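Local atomic coordinates of glycoside hydrolase, family 11\:clostridium cellulosome enzyme, dockerin type i\:polysaccharide (Clostridium thermocellum, PDB entry 2C71), a protein that catalyses the metal-dependent removal of acetyl groups from acetylated xylan, probably aiding plant cell-wall breakdown, as a family 4 acetyl xylan esterase. Residues A[123-127]-A[141-146]; A[116-122]-A[198-204]; A[57-61]-A[183-187]. All coordinates share one frame; numbering follows the deposited sequence.

Contact 1: residues A[123-127]-A[141-146]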
loop_
_atom_site.group_PDB
_atom_site.type_symbol
_atom_site.label_atom_id
_atom_site.label_comp_id
_atom_site.label_asym_id
_atom_site.label_seq_id
_atom_site.Cartn_x
_atom_site.Cartn_y
_atom_site.Cartn_z
ATOM N N GLY A 123 7.604 4.229 3.020
ATOM C CA GLY A 123 6.883 5.458 2.749
ATOM C C GLY A 123 6.683 6.312 3.988
ATOM O O GLY A 123 6.966 5.930 5.124
ATOM N N LEU A 124 6.167 7.495 3.745
ATOM C CA LEU A 124 5.804 8.495 4.746
ATOM C C LEU A 124 4.602 7.984 5.544
ATOM O O LEU A 124 3.561 7.713 4.970
ATOM C CB LEU A 124 5.411 9.797 4.017
ATOM C CG LEU A 124 4.834 10.945 4.876
ATOM C CD1 LEU A 124 5.940 11.546 5.752
ATOM C CD2 LEU A 124 4.183 11.988 3.964
ATOM N N THR A 125 4.719 7.919 6.865
ATOM C CA THR A 125 3.596 7.503 7.681
ATOM C C THR A 125 2.905 8.717 8.276
ATOM O O THR A 125 3.431 9.829 8.257
ATOM C CB THR A 125 4.065 6.535 8.768
ATOM O OG1 THR A 125 4.971 7.205 9.625
ATOM C CG2 THR A 125 4.731 5.283 8.209
ATOM N N ALA A 126 1.721 8.488 8.859
ATOM C CA ALA A 126 0.835 9.566 9.269
ATOM C C ALA A 126 0.095 9.261 10.569
ATOM O O ALA A 126 -0.967 9.812 10.832
ATOM C CB ALA A 126 -0.147 9.917 8.172
ATOM N N ASN A 127 0.641 8.342 11.378
ATOM C CA ASN A 127 0.091 8.013 12.684
ATOM C C ASN A 127 -1.360 7.526 12.588
ATOM O O ASN A 127 -2.123 7.644 13.544
ATOM C CB ASN A 127 0.264 9.158 13.679
ATOM C CG ASN A 127 1.704 9.508 13.929
ATOM O OD1 ASN A 127 2.034 10.669 14.157
ATOM N ND2 ASN A 127 2.573 8.536 13.907
ATOM N N ALA A 141 -0.584 15.406 8.674
ATOM C CA ALA A 141 0.655 14.637 8.695
ATOM C C ALA A 141 1.117 14.300 7.282
ATOM O O ALA A 141 2.305 14.380 6.971
ATOM C CB ALA A 141 0.476 13.367 9.514
ATOM N N VAL A 142 0.169 13.923 6.430
ATOM C CA VAL A 142 0.471 13.613 5.038
ATOM C C VAL A 142 0.857 14.868 4.263
ATOM O O VAL A 142 1.901 14.910 3.612
ATOM C CB VAL A 142 -0.722 12.935 4.339
ATOM C CG1 VAL A 142 -0.459 12.808 2.846
ATOM C CG2 VAL A 142 -0.995 11.572 4.956
ATOM N N ILE A 143 0.010 15.889 4.338
ATOM C CA ILE A 143 0.169 17.096 3.490
ATOM C C ILE A 143 1.470 17.816 3.787
ATOM O O ILE A 143 2.110 18.332 2.866
ATOM C CB ILE A 143 -1.035 17.989 3.667
ATOM C CG1 ILE A 143 -2.289 17.350 3.055
ATOM C CG2 ILE A 143 -0.736 19.456 3.245
ATOM C CD1 ILE A 143 -3.555 17.954 3.575
ATOM N N ASN A 144 1.879 17.878 5.038
ATOM C CA ASN A 144 3.113 18.558 5.392
ATOM C C ASN A 144 4.364 17.761 5.127
ATOM O O ASN A 144 5.419 18.344 5.090
ATOM C CB ASN A 144 2.986 19.121 6.832
ATOM C CG ASN A 144 1.927 20.216 6.931
ATOM O OD1 ASN A 144 2.144 21.367 6.420
ATOM N ND2 ASN A 144 0.825 19.937 7.567
ATOM N N GLY A 145 4.268 16.458 4.902
ATOM C CA GLY A 145 5.396 15.589 4.656
ATOM C C GLY A 145 5.660 15.278 3.206
ATOM O O GLY A 145 6.762 14.884 2.879
ATOM N N VAL A 146 4.662 15.415 2.353
ATOM C CA VAL A 146 4.864 14.998 0.982
ATOM C C VAL A 146 5.803 15.942 0.229
ATOM O O VAL A 146 5.875 17.139 0.460
ATOM C CB VAL A 146 3.565 14.869 0.179
ATOM C CG1 VAL A 146 2.707 13.688 0.639
ATOM C CG2 VAL A 146 2.844 16.132 0.097
#
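Leu124 and Ala126 lean against the C-terminal part of helix 135-145 in a small packing contact that buries 242 Å². Leu124 comes first along the loop and meets the end of the helix, its CA 7.1 Å from that of Gly145. Its CG stands opposite the backbone N (chi1 173°), which sends the branched end outward from the loop, and CD2 is the branch that touches. This methyl lies chiefly over main chain: Leu124 CD2 is 3.7 Å from Gly145 C and equally 3.7 Å from Val142 O. In one of the two conformers of Val146, CG1 also comes to 4.0 Å from Leu124 CD2. The carbonyl oxygen of Val142 is already occupied within the helix, taking the N-H of Gly145 and, weakly, that of Val146. Gly145 carries no side chain, and the leucine can therefore settle directly against the backbone of the last turn. Beyond Thr125, which faces the other way and packs on Leu153, Ala126 draws closer to the helix, its CA 5.1 Å from the CA of Ala141. Ala126 CB lies 3.8 Å from Ala141 CB, methyl against methyl, and 3.7 Å from Val142 CG2. With CG1 opposite the backbone N (chi1 172°), the valine's other branch, CG2, is the one turned to the alanine. Val142 also packs on Ile152 and Ile171, and Ala126 on Leu154, which joins this small patch to the layer between strand 151-155 and helix 164-177. Leu124 is backbone-bonded to both Ile151 and Leu153, the pattern of parallel strands. From strand 119-120 the chain runs through this loop and helix 135-145 to strand 151-155, a connection reminiscent of the beta-alpha-beta units of the alpha/beta fold of NodB-like deacetylases.

Contact 2: residues A[116-122]-A[198-204]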
loop_
_atom_site.group_PDB
_atom_site.type_symbol
_atom_site.label_atom_id
_atom_site.label_comp_id
_atom_site.label_asym_id
_atom_site.label_seq_id
_atom_site.Cartn_x
_atom_site.Cartn_y
_atom_site.Cartn_z
ATOM N N VAL A 116 12.932 -12.332 -1.059
ATOM C CA VAL A 116 11.738 -11.725 -1.652
ATOM C C VAL A 116 12.152 -11.018 -2.960
ATOM O O VAL A 116 12.865 -10.019 -2.949
ATOM C CB VAL A 116 11.064 -10.747 -0.694
ATOM C CG1 VAL A 116 9.766 -10.175 -1.341
ATOM C CG2 VAL A 116 10.736 -11.357 0.672
ATOM N N ASP A 117 11.670 -11.567 -4.077
ATOM C CA ASP A 117 11.937 -11.037 -5.417
ATOM C C ASP A 117 10.856 -10.051 -5.862
ATOM O O ASP A 117 10.231 -10.208 -6.912
ATOM C CB ASP A 117 12.058 -12.177 -6.430
ATOM C CG ASP A 117 12.729 -11.743 -7.718
ATOM O OD1 ASP A 117 13.651 -10.903 -7.657
ATOM O OD2 ASP A 117 12.333 -12.241 -8.793
ATOM N N LEU A 118 10.661 -9.036 -5.034
ATOM C CA LEU A 118 9.729 -7.933 -5.245
ATOM C C LEU A 118 10.422 -6.660 -4.839
ATOM O O LEU A 118 11.386 -6.697 -4.061
ATOM C CB LEU A 118 8.453 -8.101 -4.344
ATOM C CG LEU A 118 7.600 -9.349 -4.622
ATOM C CD1 LEU A 118 6.580 -9.605 -3.540
ATOM C CD2 LEU A 118 6.871 -9.290 -5.997
ATOM N N VAL A 119 9.957 -5.512 -5.365
ATOM C CA VAL A 119 10.522 -4.216 -4.968
ATOM C C VAL A 119 9.950 -3.838 -3.591
ATOM O O VAL A 119 8.730 -3.860 -3.408
ATOM C CB VAL A 119 10.231 -3.161 -6.019
ATOM C CG1 VAL A 119 10.635 -1.788 -5.513
ATOM C CG2 VAL A 119 10.985 -3.504 -7.334
ATOM N N PHE A 120 10.820 -3.523 -2.640
ATOM C CA PHE A 120 10.434 -3.186 -1.284
ATOM C C PHE A 120 10.053 -1.708 -1.186
ATOM O O PHE A 120 10.816 -0.829 -1.612
ATOM C CB PHE A 120 11.572 -3.413 -0.297
ATOM C CG PHE A 120 11.811 -4.860 0.094
ATOM C CD1 PHE A 120 11.983 -5.865 -0.840
ATOM C CD2 PHE A 120 11.946 -5.189 1.433
ATOM C CE1 PHE A 120 12.278 -7.174 -0.462
ATOM C CE2 PHE A 120 12.220 -6.496 1.840
ATOM C CZ PHE A 120 12.379 -7.481 0.897
ATOM N N VAL A 121 8.879 -1.439 -0.626
ATOM C CA VAL A 121 8.424 -0.069 -0.423
ATOM C C VAL A 121 8.111 0.200 1.045
ATOM O O VAL A 121 7.554 -0.652 1.737
ATOM C CB VAL A 121 7.176 0.243 -1.270
ATOM C CG1 VAL A 121 7.548 0.356 -2.741
ATOM C CG2 VAL A 121 6.113 -0.824 -1.062
ATOM N N GLY A 122 8.474 1.390 1.514
ATOM C CA GLY A 122 8.041 1.860 2.817
ATOM C C GLY A 122 7.093 3.039 2.724
ATOM O O GLY A 122 5.919 2.878 2.391
ATOM N N PRO A 198 13.478 -5.758 -8.937
ATOM C CA PRO A 198 13.562 -6.393 -7.647
ATOM C C PRO A 198 14.963 -6.820 -7.243
ATOM O O PRO A 198 15.142 -7.277 -6.139
ATOM C CB PRO A 198 12.511 -7.544 -7.794
ATOM C CG PRO A 198 12.625 -7.854 -9.216
ATOM C CD PRO A 198 12.717 -6.576 -9.888
ATOM N N SER A 199 15.929 -6.667 -8.143
ATOM C CA SER A 199 17.330 -6.898 -7.810
ATOM C C SER A 199 17.896 -5.745 -6.988
ATOM O O SER A 199 18.995 -5.841 -6.440
ATOM C CB SER A 199 18.158 -7.094 -9.082
ATOM O OG SER A 199 18.492 -5.849 -9.669
ATOM N N VAL A 200 17.139 -4.657 -6.901
ATOM C CA VAL A 200 17.451 -3.581 -5.967
ATOM C C VAL A 200 17.087 -3.963 -4.536
ATOM O O VAL A 200 15.911 -4.101 -4.200
ATOM C CB VAL A 200 16.721 -2.277 -6.343
ATOM C CG1 VAL A 200 16.976 -1.206 -5.294
ATOM C CG2 VAL A 200 17.161 -1.802 -7.718
ATOM N N LYS A 201 18.104 -4.133 -3.696
ATOM C CA LYS A 201 17.899 -4.574 -2.322
ATOM C C LYS A 201 17.858 -3.389 -1.360
ATOM O O LYS A 201 18.600 -3.346 -0.379
ATOM C CB LYS A 201 18.995 -5.556 -1.903
ATOM C CG LYS A 201 18.758 -6.984 -2.368
ATOM C CD LYS A 201 17.296 -7.218 -2.709
ATOM C CE LYS A 201 17.118 -8.469 -3.555
ATOM N NZ LYS A 201 15.697 -8.909 -3.605
ATOM N N ARG A 202 16.985 -2.431 -1.651
ATOM C CA ARG A 202 16.825 -1.269 -0.824
ATOM C C ARG A 202 15.333 -0.954 -0.734
ATOM O O ARG A 202 14.557 -1.255 -1.632
ATOM C CB ARG A 202 17.565 -0.121 -1.437
ATOM C CG ARG A 202 19.068 -0.436 -1.561
ATOM C CD ARG A 202 19.814 0.550 -2.324
ATOM N NE ARG A 202 19.822 1.780 -1.582
ATOM C CZ ARG A 202 20.226 2.936 -2.089
ATOM N NH1 ARG A 202 20.641 3.003 -3.349
ATOM N NH2 ARG A 202 20.196 4.037 -1.341
ATOM N N MET A 203 14.942 -0.380 0.390
ATOM C CA MET A 203 13.535 0.008 0.594
ATOM C C MET A 203 13.288 1.417 0.061
ATOM O O MET A 203 13.972 2.369 0.425
ATOM C CB MET A 203 13.049 -0.117 2.054
ATOM C CG MET A 203 11.484 -0.011 2.204
ATOM S SD MET A 203 10.830 -0.963 3.538
ATOM C CE MET A 203 11.785 -0.371 4.916
ATOM N N TYR A 204 12.296 1.534 -0.814
ATOM C CA TYR A 204 11.921 2.837 -1.390
ATOM C C TYR A 204 10.904 3.499 -0.508
ATOM O O TYR A 204 9.792 2.988 -0.296
ATOM C CB TYR A 204 11.291 2.665 -2.748
ATOM C CG TYR A 204 12.224 2.218 -3.834
ATOM C CD1 TYR A 204 12.601 0.889 -3.980
ATOM C CD2 TYR A 204 12.722 3.147 -4.770
ATOM C CE1 TYR A 204 13.426 0.470 -4.996
ATOM C CE2 TYR A 204 13.524 2.727 -5.806
ATOM C CZ TYR A 204 13.898 1.389 -5.896
ATOM O OH TYR A 204 14.727 0.965 -6.936
HETATM O O HOH W 1 15.511 -10.828 -5.632
HETATM O O HOH W 2 14.130 -6.398 -3.454
HETATM O O HOH W 3 13.512 -2.946 -3.462
#
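Lys201 NZ, which comes within 3.1 Å of Val116 O at an angle too poor for a bond, has four acceptors round its three protons: Pro198 O, 3.1 Å from NZ and nearly in line with that carbonyl, waters 1 and 2, and Phe113 O. The lysine belongs to a C-terminal loop that runs along strand 119-120 and joins it through a single parallel beta bridge, Val121 with Tyr204, on the side away from strand 100-101. Water 1 links Lys201 NZ to Asp117 OD1, while water 3 takes the N-H of Phe120 and gives its protons to Val200 O and Arg202 O, filling in where the backbones stand apart. At the bridge, Tyr204 N donates to Phe120 O at 2.9 Å, and Gly122 N donates to Tyr204 O at 2.8 Å. Pro198 packs at the other end, its CB 3.5 Å from Asp117 OD1. With CG anti to the backbone N (chi1 -167°), Met203 lays that atom against the main chain, 3.4 Å from Gly122 N. The Tyr204 ring, edge-to-face with Phe189, is met obliquely by Val119 CG1, 3.6 Å from CE1, and has Phe120 O at its edge, in plane, 3.4 Å from CD1.

Contact 3: residues A[57-61]-A[183-187]; sequences SGHEI and VTLTE
The carboxylate of Glu60 grips Thr186 with both oxygens. Glu60 OE1 accepts the backbone N-H of Thr186 on its syn lone pair, 2.8 Å from Thr186 N and nearly straight (165°). Glu60 OE2 receives the hydroxyl, 2.8 Å from Thr186 OG1, with the donor 34° out of the carboxylate plane. The glutamate reaches this far because its CG is anti to the backbone N (chi1 179°) and the chain beyond is extended. Thr186 N lies in the first turn of helix 185-192, whose N-terminal end would probably favour the ionised carboxylate. Nearer the glutamate's backbone, Thr184 CG2 lies 3.5 Å from Gly58 O. Water 4 joins that same carbonyl to Glu187 OE2.

In the second shell, Thr184 and Glu187 form a capping box: Glu187 N donates to Thr184 OG1 at 3.1 Å, and Thr184 N to Glu187 OE1 at 2.9 Å. Lys99 NZ bonds Thr186 OG1, and Thr35 OG1 takes the N-H of Leu185. Gly58, at positive phi, closes helix 45-56 as C-prime of a Schellman motif. Strand 60-63 then runs parallel to strand 35-38, the backbone of Glu60 bonding to those of Ala34 and Phe36, and Phe100 of strand 100-101 packs against Glu60, Leu185 and Thr186.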
loop_
_atom_site.group_PDB
_atom_site.type_symbol
_atom_site.label_atom_id
_atom_site.label_comp_id
_atom_site.label_asym_id
_atom_site.label_seq_id
_atom_site.Cartn_x
_atom_site.Cartn_y
_atom_site.Cartn_z
ATOM N N SER A 57 -10.919 -0.705 -10.989
ATOM C CA SER A 57 -10.951 0.724 -10.753
ATOM C C SER A 57 -9.611 1.402 -10.987
ATOM O O SER A 57 -9.436 2.573 -10.666
ATOM C CB SER A 57 -11.481 1.020 -9.353
ATOM O OG SER A 57 -12.691 0.403 -9.093
ATOM N N GLY A 58 -8.630 0.647 -11.519
ATOM C CA GLY A 58 -7.323 1.189 -11.852
ATOM C C GLY A 58 -6.299 1.180 -10.734
ATOM O O GLY A 58 -5.214 1.746 -10.877
ATOM N N HIS A 59 -6.639 0.585 -9.596
ATOM C CA HIS A 59 -5.708 0.495 -8.489
ATOM C C HIS A 59 -4.759 -0.656 -8.710
ATOM O O HIS A 59 -5.019 -1.567 -9.521
ATOM C CB HIS A 59 -6.466 0.325 -7.169
ATOM C CG HIS A 59 -7.504 1.371 -6.949
ATOM N ND1 HIS A 59 -7.174 2.695 -6.920
ATOM C CD2 HIS A 59 -8.825 1.249 -6.745
ATOM C CE1 HIS A 59 -8.303 3.350 -6.725
ATOM N NE2 HIS A 59 -9.314 2.513 -6.620
ATOM N N GLU A 60 -3.675 -0.665 -7.971
ATOM C CA GLU A 60 -2.662 -1.724 -7.975
ATOM C C GLU A 60 -2.733 -2.490 -6.657
ATOM O O GLU A 60 -3.066 -1.907 -5.611
ATOM C CB GLU A 60 -1.304 -1.110 -8.214
ATOM C CG GLU A 60 -0.157 -2.089 -8.226
ATOM C CD GLU A 60 1.152 -1.530 -8.702
ATOM O OE1 GLU A 60 1.278 -0.299 -8.817
ATOM O OE2 GLU A 60 2.068 -2.342 -8.955
ATOM N N ILE A 61 -2.362 -3.766 -6.690
ATOM C CA ILE A 61 -2.287 -4.592 -5.488
ATOM C C ILE A 61 -0.829 -5.040 -5.311
ATOM O O ILE A 61 -0.206 -5.583 -6.243
ATOM C CB ILE A 61 -3.226 -5.830 -5.604
ATOM C CG1 ILE A 61 -4.681 -5.371 -5.798
ATOM C CG2 ILE A 61 -3.059 -6.707 -4.373
ATOM C CD1 ILE A 61 -5.637 -6.531 -6.035
ATOM N N VAL A 183 -0.758 8.586 -8.393
ATOM C CA VAL A 183 -0.429 7.476 -9.257
ATOM C C VAL A 183 -0.279 6.193 -8.449
ATOM O O VAL A 183 -0.041 6.226 -7.224
ATOM C CB VAL A 183 0.868 7.787 -10.041
ATOM C CG1 VAL A 183 0.590 8.962 -11.057
ATOM C CG2 VAL A 183 2.038 8.088 -9.146
ATOM N N THR A 184 -0.400 5.057 -9.139
ATOM C CA THR A 184 -0.063 3.758 -8.534
ATOM C C THR A 184 1.452 3.660 -8.373
ATOM O O THR A 184 2.195 4.443 -8.959
ATOM C CB THR A 184 -0.563 2.583 -9.368
ATOM O OG1 THR A 184 0.173 2.557 -10.577
ATOM C CG2 THR A 184 -2.080 2.615 -9.618
ATOM N N LEU A 185 1.937 2.655 -7.626
ATOM C CA LEU A 185 3.389 2.454 -7.519
ATOM C C LEU A 185 4.005 2.179 -8.874
ATOM O O LEU A 185 5.058 2.738 -9.202
ATOM C CB LEU A 185 3.726 1.336 -6.524
ATOM C CG LEU A 185 3.462 1.678 -5.057
ATOM C CD1 LEU A 185 3.737 0.438 -4.170
ATOM C CD2 LEU A 185 4.318 2.818 -4.593
ATOM N N THR A 186 3.393 1.323 -9.668
ATOM C CA THR A 186 3.952 1.015 -10.982
ATOM C C THR A 186 4.031 2.286 -11.807
ATOM O O THR A 186 5.038 2.526 -12.502
ATOM C CB THR A 186 3.156 -0.108 -11.709
ATOM O OG1 THR A 186 3.480 -1.371 -11.106
ATOM C CG2 THR A 186 3.438 -0.196 -13.192
ATOM N N GLU A 187 2.977 3.091 -11.786
ATOM C CA GLU A 187 2.965 4.320 -12.543
ATOM C C GLU A 187 4.029 5.295 -12.053
ATOM O O GLU A 187 4.680 5.989 -12.847
ATOM C CB GLU A 187 1.595 4.953 -12.475
ATOM C CG GLU A 187 0.512 4.272 -13.275
ATOM C CD GLU A 187 -0.933 4.663 -12.903
ATOM O OE1 GLU A 187 -1.191 5.480 -11.938
ATOM O OE2 GLU A 187 -1.884 4.097 -13.586
HETATM O O HOH W 4 -3.338 1.542 -12.801
#

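Contacts 2 and 3 touch: Val121 CG1 of the first packs 4.1 Å from Leu185 CD1 of the second, although their centres are 17 Å apart, and their segments alternate along the chain. Contact 1 continues the chain of contact 2, since 116-122 runs directly into 123-127; the two centres lie 21 Å apart. It comes no nearer to contact 3 than about 8 Å between nearest atoms, with 19 Å between centres. The magnesium ion, bound by Asp13 and His64, is about 11 Å from Gly122 and about 14 Å from the side chains of Ala126 and Leu185. Contact 3 involves strand 60-63, which runs directly into His64, but none of the three contacts itself supplies either metal-binding residue.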